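PDB 5ZLI: glutamine synthetase from Helicobacter pylori, which belongs to the type I beta glutamine synthetases, dodecameric enzymes whose subunits join an N-terminal beta-Grasp domain to a larger catalytic domain. Local coordinates for residues B[29-34]-B[62-67]; B[70-75]-B[103-108]; B[110-115]-B[448-453]. All coordinates share one frame; numbering follows the deposited sequence.

Contact 1 (B[29-34]-B[62-67]); sequences FRFSDI and SCFKGW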
ATOM      1  N   PHE B  29      50.672   3.710   2.334  1.00 41.00           N
ATOM      2  CA  PHE B  29      51.605   2.713   1.831  1.00 37.22           C
ATOM      3  C   PHE B  29      50.792   1.599   1.218  1.00 32.27           C
ATOM      4  O   PHE B  29      50.025   0.941   1.925  1.00 37.85           O
ATOM      5  CB  PHE B  29      52.485   2.167   2.946  1.00 31.64           C
ATOM      6  CG  PHE B  29      53.267   3.210   3.646  1.00 34.05           C
ATOM      7  CD1 PHE B  29      54.194   3.951   2.953  1.00 41.19           C
ATOM      8  CD2 PHE B  29      53.119   3.431   4.992  1.00 33.35           C
ATOM      9  CE1 PHE B  29      54.948   4.942   3.579  1.00 39.82           C
ATOM     10  CE2 PHE B  29      53.872   4.408   5.633  1.00 38.68           C
ATOM     11  CZ  PHE B  29      54.786   5.172   4.925  1.00 33.36           C
ATOM     12  N   ARG B  30      50.987   1.339  -0.065  1.00 30.21           N
ATOM     13  CA  ARG B  30      50.184   0.333  -0.732  1.00 30.45           C
ATOM     14  C   ARG B  30      51.036  -0.819  -1.244  1.00 35.85           C
ATOM     15  O   ARG B  30      52.192  -0.634  -1.651  1.00 38.41           O
ATOM     16  CB  ARG B  30      49.386   0.952  -1.834  1.00 30.27           C
ATOM     17  CG  ARG B  30      48.398   1.896  -1.266  1.00 27.37           C
ATOM     18  CD  ARG B  30      47.270   2.139  -2.211  1.00 26.77           C
ATOM     19  NE  ARG B  30      46.396   3.133  -1.627  1.00 26.80           N
ATOM     20  CZ  ARG B  30      45.448   3.747  -2.301  1.00 28.54           C
ATOM     21  NH1 ARG B  30      45.293   3.452  -3.582  1.00 26.95           N
ATOM     22  NH2 ARG B  30      44.679   4.656  -1.700  1.00 34.28           N
ATOM     23  N   PHE B  31      50.461  -2.017  -1.176  1.00 27.62           N
ATOM     24  CA  PHE B  31      51.183  -3.240  -1.473  1.00 29.63           C
ATOM     25  C   PHE B  31      50.181  -4.275  -1.944  1.00 27.67           C
ATOM     26  O   PHE B  31      49.000  -4.206  -1.609  1.00 32.38           O
ATOM     27  CB  PHE B  31      51.980  -3.757  -0.264  1.00 33.69           C
ATOM     28  CG  PHE B  31      51.133  -4.121   0.932  1.00 32.47           C
ATOM     29  CD1 PHE B  31      50.705  -3.145   1.822  1.00 32.19           C
ATOM     30  CD2 PHE B  31      50.775  -5.445   1.181  1.00 35.23           C
ATOM     31  CE1 PHE B  31      49.929  -3.484   2.945  1.00 35.80           C
ATOM     32  CE2 PHE B  31      49.986  -5.796   2.316  1.00 35.13           C
ATOM     33  CZ  PHE B  31      49.571  -4.822   3.193  1.00 30.01           C
ATOM     34  N   SER B  32      50.649  -5.202  -2.763  1.00 26.18           N
ATOM     35  CA  SER B  32      49.796  -6.165  -3.431  1.00 28.80           C
ATOM     36  C   SER B  32      50.067  -7.542  -2.855  1.00 35.10           C
ATOM     37  O   SER B  32      51.209  -8.014  -2.889  1.00 41.45           O
ATOM     38  CB  SER B  32      50.048  -6.130  -4.940  1.00 36.07           C
ATOM     39  OG  SER B  32      50.169  -4.777  -5.383  1.00 36.60           O
ATOM     40  N   ASP B  33      49.031  -8.174  -2.311  1.00 36.17           N
ATOM     41  CA  ASP B  33      49.126  -9.575  -1.920  1.00 33.66           C
ATOM     42  C   ASP B  33      49.161 -10.432  -3.179  1.00 35.15           C
ATOM     43  O   ASP B  33      49.175  -9.923  -4.301  1.00 38.75           O
ATOM     44  CB  ASP B  33      47.987  -9.971  -0.964  1.00 43.27           C
ATOM     45  CG  ASP B  33      46.594 -10.088  -1.636  1.00 43.11           C
ATOM     46  OD1 ASP B  33      46.294  -9.459  -2.685  1.00 38.92           O
ATOM     47  OD2 ASP B  33      45.778 -10.859  -1.080  1.00 53.04           O
ATOM     48  N   ILE B  34      49.226 -11.755  -3.000  1.00 41.07           N
ATOM     49  CA  ILE B  34      49.345 -12.658  -4.147  1.00 29.66           C
ATOM     50  C   ILE B  34      48.145 -12.526  -5.078  1.00 30.55           C
ATOM     51  O   ILE B  34      48.303 -12.476  -6.301  1.00 34.82           O
ATOM     52  CB  ILE B  34      49.556 -14.107  -3.675  1.00 31.37           C
ATOM     53  CG1 ILE B  34      50.896 -14.229  -2.976  1.00 25.07           C
ATOM     54  CG2 ILE B  34      49.503 -15.116  -4.855  1.00 29.82           C
ATOM     55  CD1 ILE B  34      51.061 -15.578  -2.331  1.00 34.64           C
ATOM     56  N   SER B  62      50.090 -12.502   8.539  1.00 43.39           N
ATOM     57  CA  SER B  62      49.352 -13.744   8.708  1.00 40.66           C
ATOM     58  C   SER B  62      47.936 -13.649   8.142  1.00 45.37           C
ATOM     59  O   SER B  62      47.304 -14.687   7.904  1.00 43.94           O
ATOM     60  CB  SER B  62      49.298 -14.102  10.184  1.00 42.65           C
ATOM     61  OG  SER B  62      48.295 -13.315  10.803  1.00 46.34           O
ATOM     62  N   CYS B  63      47.455 -12.426   7.871  1.00 41.34           N
ATOM     63  CA  CYS B  63      46.117 -12.152   7.352  1.00 39.64           C
ATOM     64  C   CYS B  63      45.970 -12.423   5.855  1.00 37.30           C
ATOM     65  O   CYS B  63      44.855 -12.278   5.338  1.00 32.53           O
ATOM     66  CB  CYS B  63      45.768 -10.674   7.579  1.00 35.32           C
ATOM     67  SG  CYS B  63      45.926 -10.070   9.253  1.00 48.93           S
ATOM     68  N   PHE B  64      47.040 -12.820   5.158  1.00 33.09           N
ATOM     69  CA  PHE B  64      47.033 -12.946   3.706  1.00 35.30           C
ATOM     70  C   PHE B  64      47.274 -14.403   3.375  1.00 41.59           C
ATOM     71  O   PHE B  64      48.318 -14.958   3.744  1.00 43.26           O
ATOM     72  CB  PHE B  64      48.102 -12.044   3.085  1.00 32.22           C
ATOM     73  CG  PHE B  64      47.909 -10.608   3.422  1.00 29.11           C
ATOM     74  CD1 PHE B  64      48.369 -10.101   4.629  1.00 27.99           C
ATOM     75  CD2 PHE B  64      47.214  -9.781   2.574  1.00 26.45           C
ATOM     76  CE1 PHE B  64      48.155  -8.790   4.971  1.00 27.99           C
ATOM     77  CE2 PHE B  64      47.006  -8.458   2.906  1.00 31.75           C
ATOM     78  CZ  PHE B  64      47.478  -7.963   4.107  1.00 29.89           C
ATOM     79  N   LYS B  65      46.292 -15.035   2.732  1.00 43.47           N
ATOM     80  CA  LYS B  65      46.427 -16.458   2.477  1.00 48.84           C
ATOM     81  C   LYS B  65      47.474 -16.667   1.400  1.00 42.67           C
ATOM     82  O   LYS B  65      47.531 -15.934   0.408  1.00 46.01           O
ATOM     83  CB  LYS B  65      45.079 -17.109   2.135  1.00 54.16           C
ATOM     84  CG  LYS B  65      45.085 -18.639   2.446  1.00 60.51           C
ATOM     85  CD  LYS B  65      43.962 -19.403   1.725  1.00 61.39           C
ATOM     86  CE  LYS B  65      44.074 -20.940   1.848  1.00 52.43           C
ATOM     87  NZ  LYS B  65      45.276 -21.528   1.148  1.00 36.99           N
ATOM     88  N   GLY B  66      48.318 -17.668   1.622  1.00 42.84           N
ATOM     89  CA  GLY B  66      49.519 -17.873   0.851  1.00 41.47           C
ATOM     90  C   GLY B  66      50.766 -17.254   1.448  1.00 43.89           C
ATOM     91  O   GLY B  66      51.873 -17.656   1.057  1.00 41.85           O
ATOM     92  N   TRP B  67      50.626 -16.388   2.454  1.00 42.11           N
ATOM     93  CA  TRP B  67      51.751 -15.676   3.068  1.00 36.45           C
ATOM     94  C   TRP B  67      52.101 -16.279   4.395  1.00 38.20           C
ATOM     95  O   TRP B  67      52.358 -17.551   4.419  1.00 46.75           O
ATOM     96  CB  TRP B  67      51.406 -14.181   3.142  1.00 36.31           C
ATOM     97  CG  TRP B  67      51.681 -13.443   1.900  1.00 37.09           C
ATOM     98  CD1 TRP B  67      52.071 -13.971   0.714  1.00 35.71           C
ATOM     99  CD2 TRP B  67      51.729 -12.023   1.742  1.00 34.78           C
ATOM    100  NE1 TRP B  67      52.292 -12.976  -0.201  1.00 37.89           N
ATOM    101  CE2 TRP B  67      52.093 -11.765   0.407  1.00 37.73           C
ATOM    102  CE3 TRP B  67      51.477 -10.946   2.591  1.00 34.82           C
ATOM    103  CZ2 TRP B  67      52.216 -10.474  -0.101  1.00 35.01           C
ATOM    104  CZ3 TRP B  67      51.588  -9.661   2.084  1.00 35.33           C
ATOM    105  CH2 TRP B  67      51.954  -9.438   0.748  1.00 33.52           C
TER
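Phe31 turns the edge of its ring toward the face of Phe64 in an offset edge-to-face pair, the centroids 5.8 Å apart and the planes at 63°. The touch is made by Phe31 CE2, which lies 3.8 Å from Phe64 CZ. That same ring rim reaches the six-membered end of Trp67, with Phe31 CD2 4.2 Å from Trp67 CH2. Phe31 gets there because its CG sits between the backbone N and the carbonyl carbon (chi1 62°), pointing the ring at the loop. Strand 26-32, which belongs to the sheet of the N-terminal beta-Grasp domain, ends here, and the loop 62-67 folds over its end through a type II beta turn from Phe64 to Trp67, closed by the bond from Trp67 N to Phe64 O. Just past the strand, Asp33 places CB over one face of the indole, near its rim, and also 3.6 Å from Phe64 CD2. Ile34 runs alongside Trp67 in the opposite sense, its CD1 3.6 Å from Trp67 CD1. The indole N-H bonds to the carbonyl O of Lys112, which probably helps to hold the ring's rotation. Met191 of the second subunit packs on both Phe31 and Phe64.

Contact 2 (B[70-75]-B[103-108]); sequences IEHSDM and DVYKNQ
The backbones come nearest at Met75 and Asp103, whose CA atoms are 6.3 Å apart, and separate to 8.2 Å between the CA atoms of His72 and Tyr105, where the tyrosine side chain bridges the gap. Its ring is held between His72 CB on one face, a CH-pi contact 3.9 Å from the ring centroid of Tyr105, and Val104 CG2 of its own segment on the other. The imidazole of His72 turns its edge toward the tyrosine face, the planes at 74°. Tyr105 OH lies 2.9 Å from His72 O and 3.1 Å from Asp74 O. In Met75, chi2 (-81°) sets SD obliquely beside the ring, 3.9 Å from Tyr105 CE1, a Met-aromatic contact, and chi3 (-80°) swings CE to 3.9 Å from Asp103 CA. The loop that carries the tyrosine is held by Asp103 OD2, which accepts from Tyr105 N nearly along the C-O axis, an Asx turn, and from Lys106 N, above the carboxylate plane. Asp74 pairs with Arg349 and Arg354 of the second subunit. The contact joins the start of strand 74-81 to the turn between antiparallel strands 94-103 and 108-109, where Asn107 and Gln108 face Asp103 in a G1 beta bulge, and strand 57-60 flanks Met75.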
ATOM      1  N   ILE B  70      50.742 -17.322  11.832  1.00 56.30           N
ATOM      2  CA  ILE B  70      50.628 -16.403  12.969  1.00 49.06           C
ATOM      3  C   ILE B  70      51.864 -16.447  13.861  1.00 57.37           C
ATOM      4  O   ILE B  70      52.181 -15.454  14.524  1.00 62.73           O
ATOM      5  CB  ILE B  70      49.378 -16.727  13.791  1.00 49.61           C
ATOM      6  CG1 ILE B  70      49.314 -18.237  14.017  1.00 59.60           C
ATOM      7  CG2 ILE B  70      48.157 -16.260  13.059  1.00 54.82           C
ATOM      8  CD1 ILE B  70      48.179 -18.674  14.865  1.00 64.07           C
ATOM      9  N   GLU B  71      52.504 -17.622  13.998  1.00 58.86           N
ATOM     10  CA  GLU B  71      53.698 -17.725  14.844  1.00 59.71           C
ATOM     11  C   GLU B  71      54.846 -16.844  14.339  1.00 62.60           C
ATOM     12  O   GLU B  71      55.637 -16.328  15.142  1.00 62.75           O
ATOM     13  CB  GLU B  71      54.144 -19.187  14.997  1.00 55.27           C
ATOM     14  CG  GLU B  71      54.618 -19.917  13.764  1.00 57.29           C
ATOM     15  CD  GLU B  71      53.553 -20.782  13.116  1.00 60.83           C
ATOM     16  OE1 GLU B  71      52.469 -20.248  12.790  1.00 61.36           O
ATOM     17  OE2 GLU B  71      53.784 -22.008  12.973  1.00 57.46           O
ATOM     18  N   HIS B  72      54.962 -16.665  13.025  1.00 57.60           N
ATOM     19  CA  HIS B  72      55.979 -15.779  12.476  1.00 55.91           C
ATOM     20  C   HIS B  72      55.307 -14.672  11.669  1.00 55.13           C
ATOM     21  O   HIS B  72      55.715 -14.382  10.541  1.00 50.27           O
ATOM     22  CB  HIS B  72      56.920 -16.571  11.576  1.00 57.44           C
ATOM     23  CG  HIS B  72      57.577 -17.715  12.268  1.00 62.04           C
ATOM     24  ND1 HIS B  72      57.153 -19.016  12.106  1.00 58.21           N
ATOM     25  CD2 HIS B  72      58.624 -17.759  13.126  1.00 62.18           C
ATOM     26  CE1 HIS B  72      57.913 -19.814  12.835  1.00 62.76           C
ATOM     27  NE2 HIS B  72      58.811 -19.076  13.465  1.00 64.04           N
ATOM     28  N   SER B  73      54.324 -14.000  12.268  1.00 48.37           N
ATOM     29  CA  SER B  73      53.422 -13.145  11.507  1.00 46.68           C
ATOM     30  C   SER B  73      54.050 -11.818  11.109  1.00 47.07           C
ATOM     31  O   SER B  73      53.676 -11.251  10.079  1.00 45.04           O
ATOM     32  CB  SER B  73      52.139 -12.877  12.301  1.00 51.51           C
ATOM     33  OG  SER B  73      52.426 -12.267  13.551  1.00 57.66           O
ATOM     34  N   ASP B  74      54.943 -11.276  11.929  1.00 50.52           N
ATOM     35  CA  ASP B  74      55.448  -9.931  11.681  1.00 53.61           C
ATOM     36  C   ASP B  74      56.286  -9.896  10.399  1.00 52.97           C
ATOM     37  O   ASP B  74      57.196 -10.712  10.209  1.00 46.72           O
ATOM     38  CB  ASP B  74      56.268  -9.467  12.884  1.00 54.31           C
ATOM     39  CG  ASP B  74      55.425  -9.347  14.147  1.00 57.46           C
ATOM     40  OD1 ASP B  74      55.855  -8.669  15.112  1.00 51.18           O
ATOM     41  OD2 ASP B  74      54.335  -9.962  14.178  1.00 57.80           O
ATOM     42  N   MET B  75      55.995  -8.925   9.532  1.00 42.09           N
ATOM     43  CA  MET B  75      56.797  -8.677   8.348  1.00 40.79           C
ATOM     44  C   MET B  75      56.979  -7.168   8.208  1.00 38.39           C
ATOM     45  O   MET B  75      56.450  -6.382   9.003  1.00 35.04           O
ATOM     46  CB  MET B  75      56.133  -9.311   7.128  1.00 41.12           C
ATOM     47  CG  MET B  75      56.029 -10.852   7.181  1.00 42.41           C
ATOM     48  SD  MET B  75      57.455 -11.864   6.742  1.00 48.21           S
ATOM     49  CE  MET B  75      57.329 -11.815   4.961  1.00 42.40           C
ATOM     50  N   ASP B 103      61.194 -10.034   3.819  1.00 49.96           N
ATOM     51  CA  ASP B 103      61.178 -11.227   4.652  1.00 49.34           C
ATOM     52  C   ASP B 103      62.243 -11.027   5.722  1.00 48.73           C
ATOM     53  O   ASP B 103      63.432 -10.912   5.406  1.00 52.63           O
ATOM     54  CB  ASP B 103      61.451 -12.457   3.773  1.00 47.05           C
ATOM     55  CG  ASP B 103      61.338 -13.792   4.522  1.00 53.85           C
ATOM     56  OD1 ASP B 103      61.014 -14.819   3.866  1.00 54.72           O
ATOM     57  OD2 ASP B 103      61.581 -13.827   5.747  1.00 53.46           O
ATOM     58  N   VAL B 104      61.818 -10.955   6.986  1.00 46.55           N
ATOM     59  CA  VAL B 104      62.761 -10.668   8.061  1.00 53.12           C
ATOM     60  C   VAL B 104      63.284 -11.943   8.682  1.00 49.93           C
ATOM     61  O   VAL B 104      64.218 -11.892   9.492  1.00 58.05           O
ATOM     62  CB  VAL B 104      62.132  -9.801   9.168  1.00 54.71           C
ATOM     63  CG1 VAL B 104      61.632  -8.475   8.605  1.00 39.52           C
ATOM     64  CG2 VAL B 104      61.029 -10.568   9.871  1.00 50.73           C
ATOM     65  N   TYR B 105      62.734 -13.089   8.303  1.00 50.88           N
ATOM     66  CA  TYR B 105      63.210 -14.373   8.779  1.00 48.83           C
ATOM     67  C   TYR B 105      64.294 -14.940   7.882  1.00 50.76           C
ATOM     68  O   TYR B 105      65.118 -15.736   8.342  1.00 56.68           O
ATOM     69  CB  TYR B 105      62.026 -15.348   8.895  1.00 37.31           C
ATOM     70  CG  TYR B 105      60.889 -14.753   9.713  1.00 47.22           C
ATOM     71  CD1 TYR B 105      59.663 -14.431   9.139  1.00 48.73           C
ATOM     72  CD2 TYR B 105      61.046 -14.513  11.077  1.00 48.55           C
ATOM     73  CE1 TYR B 105      58.632 -13.874   9.908  1.00 45.71           C
ATOM     74  CE2 TYR B 105      60.028 -13.959  11.845  1.00 45.33           C
ATOM     75  CZ  TYR B 105      58.830 -13.642  11.257  1.00 46.60           C
ATOM     76  OH  TYR B 105      57.839 -13.090  12.024  1.00 48.74           O
ATOM     77  N   LYS B 106      64.344 -14.510   6.632  1.00 50.78           N
ATOM     78  CA  LYS B 106      65.352 -14.955   5.699  1.00 48.14           C
ATOM     79  C   LYS B 106      66.245 -13.816   5.251  1.00 49.02           C
ATOM     80  O   LYS B 106      67.243 -14.065   4.570  1.00 53.26           O
ATOM     81  CB  LYS B 106      64.661 -15.615   4.498  1.00 46.45           C
ATOM     82  CG  LYS B 106      63.762 -16.759   4.954  1.00 42.65           C
ATOM     83  CD  LYS B 106      62.980 -17.458   3.855  1.00 46.37           C
ATOM     84  CE  LYS B 106      63.550 -18.787   3.432  1.00 45.28           C
ATOM     85  NZ  LYS B 106      62.704 -19.365   2.347  1.00 45.60           N
ATOM     86  N   ASN B 107      65.940 -12.589   5.653  1.00 46.36           N
ATOM     87  CA  ASN B 107      66.734 -11.412   5.333  1.00 48.37           C
ATOM     88  C   ASN B 107      67.024 -11.297   3.838  1.00 55.70           C
ATOM     89  O   ASN B 107      68.156 -11.045   3.410  1.00 54.48           O
ATOM     90  CB  ASN B 107      68.001 -11.350   6.170  1.00 48.16           C
ATOM     91  CG  ASN B 107      67.700 -10.978   7.592  1.00 51.35           C
ATOM     92  OD1 ASN B 107      67.781  -9.809   7.968  1.00 57.61           O
ATOM     93  ND2 ASN B 107      67.289 -11.956   8.379  1.00 55.42           N
ATOM     94  N   GLN B 108      65.965 -11.485   3.049  1.00 57.22           N
ATOM     95  CA  GLN B 108      65.888 -11.341   1.600  1.00 51.95           C
ATOM     96  C   GLN B 108      64.528 -10.737   1.262  1.00 54.28           C
ATOM     97  O   GLN B 108      63.570 -10.937   2.022  1.00 52.29           O
ATOM     98  CB  GLN B 108      66.060 -12.697   0.900  1.00 50.87           C
ATOM     99  CG  GLN B 108      65.176 -13.795   1.482  1.00 48.77           C
ATOM    100  CD  GLN B 108      65.198 -15.090   0.664  1.00 57.63           C
ATOM    101  OE1 GLN B 108      64.164 -15.751   0.517  1.00 57.59           O
ATOM    102  NE2 GLN B 108      66.372 -15.459   0.135  1.00 55.43           N
TER

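Contact 3 (B[110-115]-B[448-453]); sequences YEKCPR and EEFIQA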
ATOM      1  N   TYR B 110      60.903 -10.530   0.050  1.00 45.80           N
ATOM      2  CA  TYR B 110      60.021 -11.669   0.312  1.00 37.51           C
ATOM      3  C   TYR B 110      59.810 -12.449  -0.963  1.00 40.34           C
ATOM      4  O   TYR B 110      59.371 -11.897  -1.978  1.00 39.43           O
ATOM      5  CB  TYR B 110      58.687 -11.182   0.860  1.00 34.92           C
ATOM      6  CG  TYR B 110      57.760 -12.249   1.417  1.00 41.73           C
ATOM      7  CD1 TYR B 110      58.245 -13.440   1.961  1.00 42.90           C
ATOM      8  CD2 TYR B 110      56.390 -12.041   1.432  1.00 41.11           C
ATOM      9  CE1 TYR B 110      57.374 -14.397   2.495  1.00 32.46           C
ATOM     10  CE2 TYR B 110      55.516 -12.978   1.950  1.00 37.54           C
ATOM     11  CZ  TYR B 110      56.005 -14.146   2.484  1.00 39.71           C
ATOM     12  OH  TYR B 110      55.083 -15.032   2.994  1.00 37.81           O
ATOM     13  N   GLU B 111      60.162 -13.731  -0.926  1.00 42.41           N
ATOM     14  CA  GLU B 111      60.087 -14.497  -2.161  1.00 44.56           C
ATOM     15  C   GLU B 111      58.645 -14.734  -2.608  1.00 43.03           C
ATOM     16  O   GLU B 111      58.431 -15.127  -3.762  1.00 42.48           O
ATOM     17  CB  GLU B 111      60.883 -15.806  -1.994  1.00 46.67           C
ATOM     18  CG  GLU B 111      60.279 -16.858  -1.046  1.00 47.55           C
ATOM     19  CD  GLU B 111      61.279 -17.946  -0.670  1.00 52.12           C
ATOM     20  OE1 GLU B 111      61.702 -18.694  -1.560  1.00 49.23           O
ATOM     21  OE2 GLU B 111      61.644 -18.057   0.527  1.00 58.12           O
ATOM     22  N   LYS B 112      57.657 -14.446  -1.755  1.00 38.51           N
ATOM     23  CA  LYS B 112      56.244 -14.598  -2.103  1.00 41.66           C
ATOM     24  C   LYS B 112      55.551 -13.257  -2.282  1.00 37.59           C
ATOM     25  O   LYS B 112      54.330 -13.221  -2.488  1.00 34.26           O
ATOM     26  CB  LYS B 112      55.518 -15.423  -1.034  1.00 40.45           C
ATOM     27  CG  LYS B 112      56.070 -16.820  -0.839  1.00 35.94           C
ATOM     28  CD  LYS B 112      55.113 -17.746  -0.109  1.00 35.92           C
ATOM     29  CE  LYS B 112      55.169 -17.532   1.378  1.00 36.83           C
ATOM     30  NZ  LYS B 112      54.503 -18.660   2.088  1.00 47.97           N
ATOM     31  N   CYS B 113      56.324 -12.165  -2.304  1.00 40.78           N
ATOM     32  CA  CYS B 113      55.788 -10.842  -2.572  1.00 38.05           C
ATOM     33  C   CYS B 113      55.725 -10.676  -4.085  1.00 33.67           C
ATOM     34  O   CYS B 113      56.773 -10.619  -4.729  1.00 33.54           O
ATOM     35  CB  CYS B 113      56.656  -9.762  -1.936  1.00 33.72           C
ATOM     36  SG  CYS B 113      56.246  -8.089  -2.505  1.00 38.93           S
ATOM     37  N   PRO B 114      54.536 -10.585  -4.682  1.00 32.91           N
ATOM     38  CA  PRO B 114      54.449 -10.537  -6.141  1.00 29.73           C
ATOM     39  C   PRO B 114      55.231  -9.396  -6.758  1.00 34.24           C
ATOM     40  O   PRO B 114      55.850  -9.563  -7.819  1.00 30.97           O
ATOM     41  CB  PRO B 114      52.948 -10.380  -6.383  1.00 29.56           C
ATOM     42  CG  PRO B 114      52.304 -10.878  -5.176  1.00 30.76           C
ATOM     43  CD  PRO B 114      53.208 -10.502  -4.056  1.00 33.73           C
ATOM     44  N   ARG B 115      55.135  -8.202  -6.181  1.00 28.76           N
ATOM     45  CA  ARG B 115      55.922  -7.101  -6.711  1.00 31.47           C
ATOM     46  C   ARG B 115      57.436  -7.360  -6.560  1.00 39.71           C
ATOM     47  O   ARG B 115      58.232  -6.896  -7.391  1.00 37.65           O
ATOM     48  CB  ARG B 115      55.464  -5.810  -6.042  1.00 28.88           C
ATOM     49  CG  ARG B 115      55.927  -4.615  -6.751  1.00 29.89           C
ATOM     50  CD  ARG B 115      55.371  -3.332  -6.200  1.00 32.17           C
ATOM     51  NE  ARG B 115      56.525  -2.513  -5.859  1.00 38.25           N
ATOM     52  CZ  ARG B 115      57.028  -1.538  -6.609  1.00 34.69           C
ATOM     53  NH1 ARG B 115      56.463  -1.211  -7.755  1.00 34.26           N
ATOM     54  NH2 ARG B 115      58.108  -0.892  -6.201  1.00 42.83           N
ATOM     55  N   GLU B 448      60.072 -22.278  -5.233  1.00 49.13           N
ATOM     56  CA  GLU B 448      59.087 -23.353  -5.181  1.00 44.53           C
ATOM     57  C   GLU B 448      58.124 -23.176  -4.022  1.00 41.35           C
ATOM     58  O   GLU B 448      56.933 -23.484  -4.162  1.00 42.48           O
ATOM     59  CB  GLU B 448      59.772 -24.714  -5.108  1.00 49.13           C
ATOM     60  CG  GLU B 448      58.815 -25.890  -4.849  1.00 54.91           C
ATOM     61  CD  GLU B 448      58.259 -26.568  -6.080  1.00 61.30           C
ATOM     62  OE1 GLU B 448      58.588 -26.142  -7.217  1.00 48.66           O
ATOM     63  OE2 GLU B 448      57.496 -27.550  -5.886  1.00 65.62           O
ATOM     64  N   GLU B 449      58.604 -22.696  -2.870  1.00 42.50           N
ATOM     65  CA  GLU B 449      57.677 -22.395  -1.781  1.00 41.32           C
ATOM     66  C   GLU B 449      56.527 -21.533  -2.285  1.00 38.82           C
ATOM     67  O   GLU B 449      55.356 -21.888  -2.116  1.00 38.73           O
ATOM     68  CB  GLU B 449      58.415 -21.739  -0.618  1.00 42.74           C
ATOM     69  CG  GLU B 449      58.800 -22.767   0.444  1.00 55.55           C
ATOM     70  CD  GLU B 449      60.070 -22.427   1.216  1.00 62.11           C
ATOM     71  OE1 GLU B 449      60.729 -23.368   1.727  1.00 59.03           O
ATOM     72  OE2 GLU B 449      60.406 -21.228   1.317  1.00 60.15           O
ATOM     73  N   PHE B 450      56.842 -20.443  -2.991  1.00 37.03           N
ATOM     74  CA  PHE B 450      55.781 -19.608  -3.559  1.00 39.02           C
ATOM     75  C   PHE B 450      54.828 -20.417  -4.449  1.00 31.76           C
ATOM     76  O   PHE B 450      53.610 -20.317  -4.294  1.00 33.29           O
ATOM     77  CB  PHE B 450      56.366 -18.428  -4.354  1.00 32.59           C
ATOM     78  CG  PHE B 450      55.333 -17.691  -5.199  1.00 27.28           C
ATOM     79  CD1 PHE B 450      54.493 -16.745  -4.637  1.00 29.29           C
ATOM     80  CD2 PHE B 450      55.164 -17.996  -6.544  1.00 22.50           C
ATOM     81  CE1 PHE B 450      53.538 -16.094  -5.413  1.00 24.22           C
ATOM     82  CE2 PHE B 450      54.212 -17.354  -7.294  1.00 23.96           C
ATOM     83  CZ  PHE B 450      53.394 -16.411  -6.723  1.00 22.58           C
ATOM     84  N   ILE B 451      55.361 -21.199  -5.399  1.00 29.59           N
ATOM     85  CA  ILE B 451      54.508 -21.929  -6.343  1.00 27.04           C
ATOM     86  C   ILE B 451      53.537 -22.817  -5.603  1.00 34.11           C
ATOM     87  O   ILE B 451      52.375 -22.965  -5.991  1.00 37.16           O
ATOM     88  CB  ILE B 451      55.341 -22.778  -7.323  1.00 34.94           C
ATOM     89  CG1 ILE B 451      56.065 -21.926  -8.376  1.00 40.38           C
ATOM     90  CG2 ILE B 451      54.483 -23.879  -7.966  1.00 26.45           C
ATOM     91  CD1 ILE B 451      57.136 -22.714  -9.167  1.00 35.19           C
ATOM     92  N   GLN B 452      54.002 -23.454  -4.542  1.00 38.63           N
ATOM     93  CA  GLN B 452      53.108 -24.312  -3.790  1.00 32.55           C
ATOM     94  C   GLN B 452      52.105 -23.464  -3.031  1.00 31.83           C
ATOM     95  O   GLN B 452      50.917 -23.798  -2.984  1.00 36.16           O
ATOM     96  CB  GLN B 452      53.956 -25.201  -2.879  1.00 30.67           C
ATOM     97  CG  GLN B 452      54.861 -26.147  -3.689  1.00 36.93           C
ATOM     98  CD  GLN B 452      54.089 -27.291  -4.358  1.00 39.55           C
ATOM     99  OE1 GLN B 452      53.263 -27.939  -3.710  1.00 43.11           O
ATOM    100  NE2 GLN B 452      54.352 -27.539  -5.644  1.00 33.46           N
ATOM    101  N   ALA B 453      52.536 -22.303  -2.542  1.00 29.08           N
ATOM    102  CA  ALA B 453      51.578 -21.383  -1.948  1.00 33.08           C
ATOM    103  C   ALA B 453      50.563 -20.928  -2.996  1.00 29.39           C
ATOM    104  O   ALA B 453      49.356 -21.033  -2.789  1.00 28.58           O
ATOM    105  CB  ALA B 453      52.312 -20.184  -1.334  1.00 27.56           C
TER
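The Phe450 ring is met obliquely by the backbone of the turn 110-113, with CD1 3.8 Å from Lys112 CA and Glu111 O nearby, while one face of the Tyr110 ring carries Lys112 CB near its rim. Lys112 therefore lies between the two aromatics. Its aliphatic chain follows the helix surface: CG is 3.9 Å from Phe450 CB, and CD is 3.9 Å from Ala453 CB, one helical turn further on from Glu449. A bend at chi3 (-81°) then takes NZ to the carbonyl O of Gly66. Phe450 has its CG anti to the backbone N (chi1 168°), a setting that swings the ring toward the turn. The carboxylates of Glu111 and Glu449 approach with their planes 60° apart, OE2 of Glu111 3.5 Å from OE2 of Glu449. This like-charged pair is probably offset by Lys106, which forms salt bridges with both OE2 atoms. The type I beta turn from Tyr110 to Cys113 leads into helix 114-128, with Cys113 at the N-cap. The turn just ahead of helix 114-128 thus lies against the first turns of helix 448-466, with Leu379 of helix 377-393 touching Phe450, and Val101 and Asp103 of strand 94-103 touching Tyr110.

How the contacts relate
The three contacts show how a small sheet domain can be tied to a larger catalytic one. They close in series along the chain, contact 1 first and contact 3 last. The centres of contacts 1 and 2 lie about 13 Å apart, those of contacts 1 and 3 about 11 Å, and those of contacts 2 and 3 about 13 Å. Contacts 1 and 2 share the N-terminal sheet and both touch the second subunit, whereas contact 3 meets no other chain and brings in helix 448-466, 333 residues on from the turn. Trp67 with Lys112, and Lys106 with Glu111 and Glu449, link the N-terminal sheet, which also meets the second subunit, to helix 448-466 of the catalytic domain.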